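Local coordinates for protein glucokinase (Thermus thermophilus, PDB 3VOV) that phosphorylates glucose and probably other hexoses at the expense of ATP, as a zinc-containing sugar kinase of the ROK family, at residues Q122-L130 / G138-V146. Sequence-based numbering, arbitrary orientation. Where two conformers were deposited one is given.
Sequences QGEESSLYL and GGVVLGGRV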
ATOM      1  N   GLN B 122      -3.375  17.300  30.847  1.00 22.03           N
ATOM      2  CA  GLN B 122      -2.908  17.863  32.112  1.00 23.90           C
ATOM      3  C   GLN B 122      -2.613  16.702  33.075  1.00 25.03           C
ATOM      4  O   GLN B 122      -3.426  15.767  33.223  1.00 26.52           O
ATOM      5  CB  GLN B 122      -3.937  18.837  32.689  1.00 23.75           C
ATOM      6  CG  GLN B 122      -3.391  19.617  33.861  1.00 27.31           C
ATOM      7  CD  GLN B 122      -4.349  20.696  34.390  1.00 32.63           C
ATOM      8  OE1 GLN B 122      -5.528  20.765  34.027  1.00 35.73           O
ATOM      9  NE2 GLN B 122      -3.810  21.569  35.239  1.00 36.58           N
ATOM     10  N   GLY B 123      -1.424  16.741  33.664  1.00 25.87           N
ATOM     11  CA  GLY B 123      -0.942  15.710  34.598  1.00 26.54           C
ATOM     12  C   GLY B 123       0.198  14.902  33.995  1.00 26.44           C
ATOM     13  O   GLY B 123       1.025  14.377  34.724  1.00 26.28           O
ATOM     14  N   GLU B 124       0.246  14.816  32.658  1.00 25.79           N
ATOM     15  CA  GLU B 124       1.304  14.060  31.973  1.00 25.46           C
ATOM     16  C   GLU B 124       2.628  14.804  31.961  1.00 25.76           C
ATOM     17  O   GLU B 124       2.642  16.032  32.056  1.00 24.70           O
ATOM     18  CB  GLU B 124       0.878  13.732  30.535  1.00 25.15           C
ATOM     19  CG  GLU B 124      -0.381  12.917  30.454  1.00 24.48           C
ATOM     20  CD  GLU B 124      -0.303  11.628  31.261  1.00 26.17           C
ATOM     21  OE1 GLU B 124      -1.287  11.340  31.978  1.00 25.55           O
ATOM     22  OE2 GLU B 124       0.700  10.898  31.156  1.00 24.24           O
ATOM     23  N   GLU B 125       3.709  14.029  31.818  1.00 25.55           N
ATOM     24  CA  GLU B 125       5.040  14.512  31.507  1.00 27.56           C
ATOM     25  C   GLU B 125       5.223  14.740  30.003  1.00 26.37           C
ATOM     26  O   GLU B 125       5.881  15.690  29.600  1.00 26.57           O
ATOM     27  CB  GLU B 125       6.092  13.482  31.937  1.00 28.20           C
ATOM     28  CG  GLU B 125       6.292  13.378  33.440  1.00 36.72           C
ATOM     29  CD  GLU B 125       6.593  14.727  34.032  1.00 43.40           C
ATOM     30  OE1 GLU B 125       7.694  15.262  33.716  1.00 46.48           O
ATOM     31  OE2 GLU B 125       5.712  15.258  34.755  1.00 45.55           O
ATOM     32  N   SER B 126       4.676  13.838  29.193  1.00 23.96           N
ATOM     33  CA  SER B 126       4.812  13.930  27.743  1.00 22.62           C
ATOM     34  C   SER B 126       3.446  13.690  27.133  1.00 22.42           C
ATOM     35  O   SER B 126       2.601  12.963  27.698  1.00 22.23           O
ATOM     36  CB  SER B 126       5.883  12.958  27.185  1.00 22.81           C
ATOM     37  OG  SER B 126       5.450  11.584  27.214  1.00 21.40           O
ATOM     38  N   SER B 127       3.199  14.333  26.002  1.00 21.79           N
ATOM     39  CA  SER B 127       2.006  14.037  25.252  1.00 21.33           C
ATOM     40  C   SER B 127       2.234  14.289  23.759  1.00 22.07           C
ATOM     41  O   SER B 127       3.233  14.891  23.330  1.00 20.62           O
ATOM     42  CB  SER B 127       0.788  14.816  25.791  1.00 21.90           C
ATOM     43  OG  SER B 127       1.007  16.211  25.679  1.00 21.62           O
ATOM     44  N   LEU B 128       1.266  13.845  22.979  1.00 21.36           N
ATOM     45  CA  LEU B 128       1.348  13.941  21.550  1.00 21.44           C
ATOM     46  C   LEU B 128      -0.011  14.441  21.117  1.00 21.24           C
ATOM     47  O   LEU B 128      -1.029  13.914  21.545  1.00 20.90           O
ATOM     48  CB  LEU B 128       1.609  12.531  21.052  1.00 23.65           C
ATOM     49  CG  LEU B 128       1.716  12.040  19.637  1.00 27.47           C
ATOM     50  CD1 LEU B 128       0.633  12.614  18.800  1.00 28.80           C
ATOM     51  CD2 LEU B 128       3.122  12.211  19.054  1.00 29.11           C
ATOM     52  N   TYR B 129      -0.020  15.477  20.297  1.00 19.01           N
ATOM     53  CA  TYR B 129      -1.255  16.129  19.891  1.00 19.32           C
ATOM     54  C   TYR B 129      -1.375  16.179  18.369  1.00 17.91           C
ATOM     55  O   TYR B 129      -0.406  16.506  17.680  1.00 18.38           O
ATOM     56  CB  TYR B 129      -1.229  17.547  20.438  1.00 19.58           C
ATOM     57  CG  TYR B 129      -2.346  18.443  19.971  1.00 20.38           C
ATOM     58  CD1 TYR B 129      -3.582  18.371  20.560  1.00 17.13           C
ATOM     59  CD2 TYR B 129      -2.139  19.400  18.974  1.00 18.65           C
ATOM     60  CE1 TYR B 129      -4.628  19.201  20.160  1.00 18.09           C
ATOM     61  CE2 TYR B 129      -3.167  20.254  18.565  1.00 16.73           C
ATOM     62  CZ  TYR B 129      -4.420  20.140  19.185  1.00 20.60           C
ATOM     63  OH  TYR B 129      -5.469  20.967  18.846  1.00 21.98           O
ATOM     64  N   LEU B 130      -2.559  15.863  17.858  1.00 17.00           N
ATOM     65  CA  LEU B 130      -2.824  15.948  16.414  1.00 16.15           C
ATOM     66  C   LEU B 130      -4.059  16.754  16.217  1.00 16.73           C
ATOM     67  O   LEU B 130      -5.016  16.608  16.975  1.00 16.81           O
ATOM     68  CB  LEU B 130      -3.058  14.544  15.840  1.00 15.46           C
ATOM     69  CG  LEU B 130      -2.990  14.446  14.304  1.00 17.09           C
ATOM     70  CD1 LEU B 130      -1.535  14.423  13.880  1.00 14.09           C
ATOM     71  CD2 LEU B 130      -3.740  13.172  13.805  1.00 16.02           C
ATOM     72  N   GLY B 138       0.220  18.935  14.163  1.00 17.75           N
ATOM     73  CA  GLY B 138       0.355  18.364  15.493  1.00 18.49           C
ATOM     74  C   GLY B 138       1.452  18.976  16.304  1.00 18.50           C
ATOM     75  O   GLY B 138       2.031  19.981  15.937  1.00 18.62           O
ATOM     76  N   GLY B 139       1.754  18.361  17.431  1.00 18.81           N
ATOM     77  CA  GLY B 139       2.834  18.848  18.267  1.00 17.33           C
ATOM     78  C   GLY B 139       3.224  17.764  19.220  1.00 17.90           C
ATOM     79  O   GLY B 139       2.381  16.923  19.578  1.00 18.30           O
ATOM     80  N   VAL B 140       4.514  17.744  19.579  1.00 17.17           N
ATOM     81  CA  VAL B 140       5.047  16.827  20.554  1.00 17.98           C
ATOM     82  C   VAL B 140       5.584  17.609  21.756  1.00 18.39           C
ATOM     83  O   VAL B 140       6.394  18.536  21.594  1.00 17.36           O
ATOM     84  CB  VAL B 140       6.187  15.976  19.959  1.00 19.57           C
ATOM     85  CG1 VAL B 140       6.544  14.862  20.963  1.00 20.80           C
ATOM     86  CG2 VAL B 140       5.724  15.331  18.633  1.00 16.45           C
ATOM     87  N   VAL B 141       5.125  17.216  22.941  1.00 17.52           N
ATOM     88  CA  VAL B 141       5.485  17.863  24.219  1.00 18.28           C
ATOM     89  C   VAL B 141       6.202  16.820  25.065  1.00 19.11           C
ATOM     90  O   VAL B 141       5.642  15.775  25.396  1.00 19.23           O
ATOM     91  CB  VAL B 141       4.244  18.402  24.963  1.00 17.93           C
ATOM     92  CG1 VAL B 141       4.623  19.107  26.294  1.00 18.06           C
ATOM     93  CG2 VAL B 141       3.483  19.428  24.022  1.00 17.46           C
ATOM     94  N   LEU B 142       7.465  17.081  25.324  1.00 19.52           N
ATOM     95  CA  LEU B 142       8.255  16.234  26.190  1.00 21.62           C
ATOM     96  C   LEU B 142       8.927  17.018  27.332  1.00 22.56           C
ATOM     97  O   LEU B 142       9.332  18.151  27.087  1.00 21.33           O
ATOM     98  CB  LEU B 142       9.430  15.660  25.337  1.00 23.11           C
ATOM     99  CG  LEU B 142       9.167  15.078  23.926  1.00 23.08           C
ATOM    100  CD1 LEU B 142      10.439  14.757  23.140  1.00 23.46           C
ATOM    101  CD2 LEU B 142       8.296  13.840  24.005  1.00 21.65           C
ATOM    102  N   GLY B 143       9.077  16.449  28.556  1.00 23.88           N
ATOM    103  CA  GLY B 143       8.402  17.041  29.860  1.00 24.77           C
ATOM    104  C   GLY B 143       8.156  18.546  29.612  1.00 24.68           C
ATOM    105  O   GLY B 143       8.853  19.404  30.165  1.00 24.84           O
ATOM    106  N   GLY B 144       7.029  18.836  28.961  1.00 23.91           N
ATOM    107  CA  GLY B 144       6.216  19.975  29.496  1.00 22.40           C
ATOM    108  C   GLY B 144       6.663  21.056  28.469  1.00 22.26           C
ATOM    109  O   GLY B 144       6.198  22.167  28.535  1.00 21.33           O
ATOM    110  N   ARG B 145       7.596  20.715  27.537  1.00 20.84           N
ATOM    111  CA  ARG B 145       8.049  21.632  26.466  0.50 21.03           C
ATOM    112  C   ARG B 145       7.915  21.058  25.036  1.00 20.66           C
ATOM    113  O   ARG B 145       8.116  19.859  24.797  1.00 19.09           O
ATOM    114  CB  ARG B 145       9.503  22.107  26.653  0.50 21.03           C
ATOM    115  CG  ARG B 145       9.903  22.688  28.021  0.50 23.14           C
ATOM    116  CD  ARG B 145       9.288  24.071  28.397  0.50 26.21           C
ATOM    117  NE  ARG B 145       8.961  24.985  27.304  0.50 28.69           N
ATOM    118  CZ  ARG B 145       9.611  26.108  26.977  0.50 30.80           C
ATOM    119  NH1 ARG B 145       9.160  26.846  25.960  0.50 31.38           N
ATOM    120  NH2 ARG B 145      10.679  26.520  27.649  0.50 29.68           N
ATOM    121  N   VAL B 146       7.565  21.936  24.107  1.00 19.98           N
ATOM    122  CA  VAL B 146       7.450  21.595  22.681  1.00 20.94           C
ATOM    123  C   VAL B 146       8.787  21.113  22.076  1.00 20.46           C
ATOM    124  O   VAL B 146       9.848  21.750  22.230  1.00 20.70           O
ATOM    125  CB  VAL B 146       6.844  22.792  21.874  1.00 20.33           C
ATOM    126  CG1 VAL B 146       6.980  22.576  20.373  1.00 21.37           C
ATOM    127  CG2 VAL B 146       5.380  23.010  22.288  1.00 18.35           C
TER
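The ring of Tyr-129 stands beside Gly-139, whose backbone N lies at the ring edge, near its plane; CA of Gly-138 approaches the ring obliquely. Tyr-129 CG is anti to the backbone N (chi1 172°), which carries the side chain against Ala-111 and Ala-112 of helix 107-118. Ser-127 and Val-141 share this face of the sheet. Ser-127 OG sits 4.0 Å from Val-141 CB and is hydrogen-bonded to His-116 ND1. Leu-128 and Val-140 lie on the opposite face. Leu-128 CD2 touches Val-140 CG2 at 4.1 Å, the two side chains crossing at a slant, and both rest on Phe-236 of helix 212-236.

Strands 127-130 and 138-142 run antiparallel as the arms of a beta hairpin. Two hydrogen-bonded pairs hold them. In the first, Tyr-129 N reaches Gly-139 O at 2.9 Å, nearly in line with the carbonyl, and Gly-139 N returns to Tyr-129 O at 2.9 Å, tilted 24° from the carbonyl plane. In the second, Ser-127 N meets Val-141 O at 2.9 Å in the carbonyl plane, and Val-141 N gives a straighter bond to Ser-127 O at 3.0 Å.

At the open end, Ser-126 CB lies 3.3 Å from Val-141 O and also touches Leu-142 CD2; Ser-126 OG is hydrogen-bonded to Gly-239 N. Leu-142 also packs on Leu-142 of the second subunit.

This hairpin belongs to a mixed sheet packed between helices, as in the actin-like ATPase fold of ROK kinases. Strand 240-244 bonds to Leu-128 and Leu-130 on the side away from 138-142. The two buried serine hydroxyls are satisfied by partners outside the hairpin. Most of the cohesion across the strands is backbone bonding, while Tyr-129 and Val-141 meet helix 107-118, and Leu-128 and Val-140 meet helix 212-236.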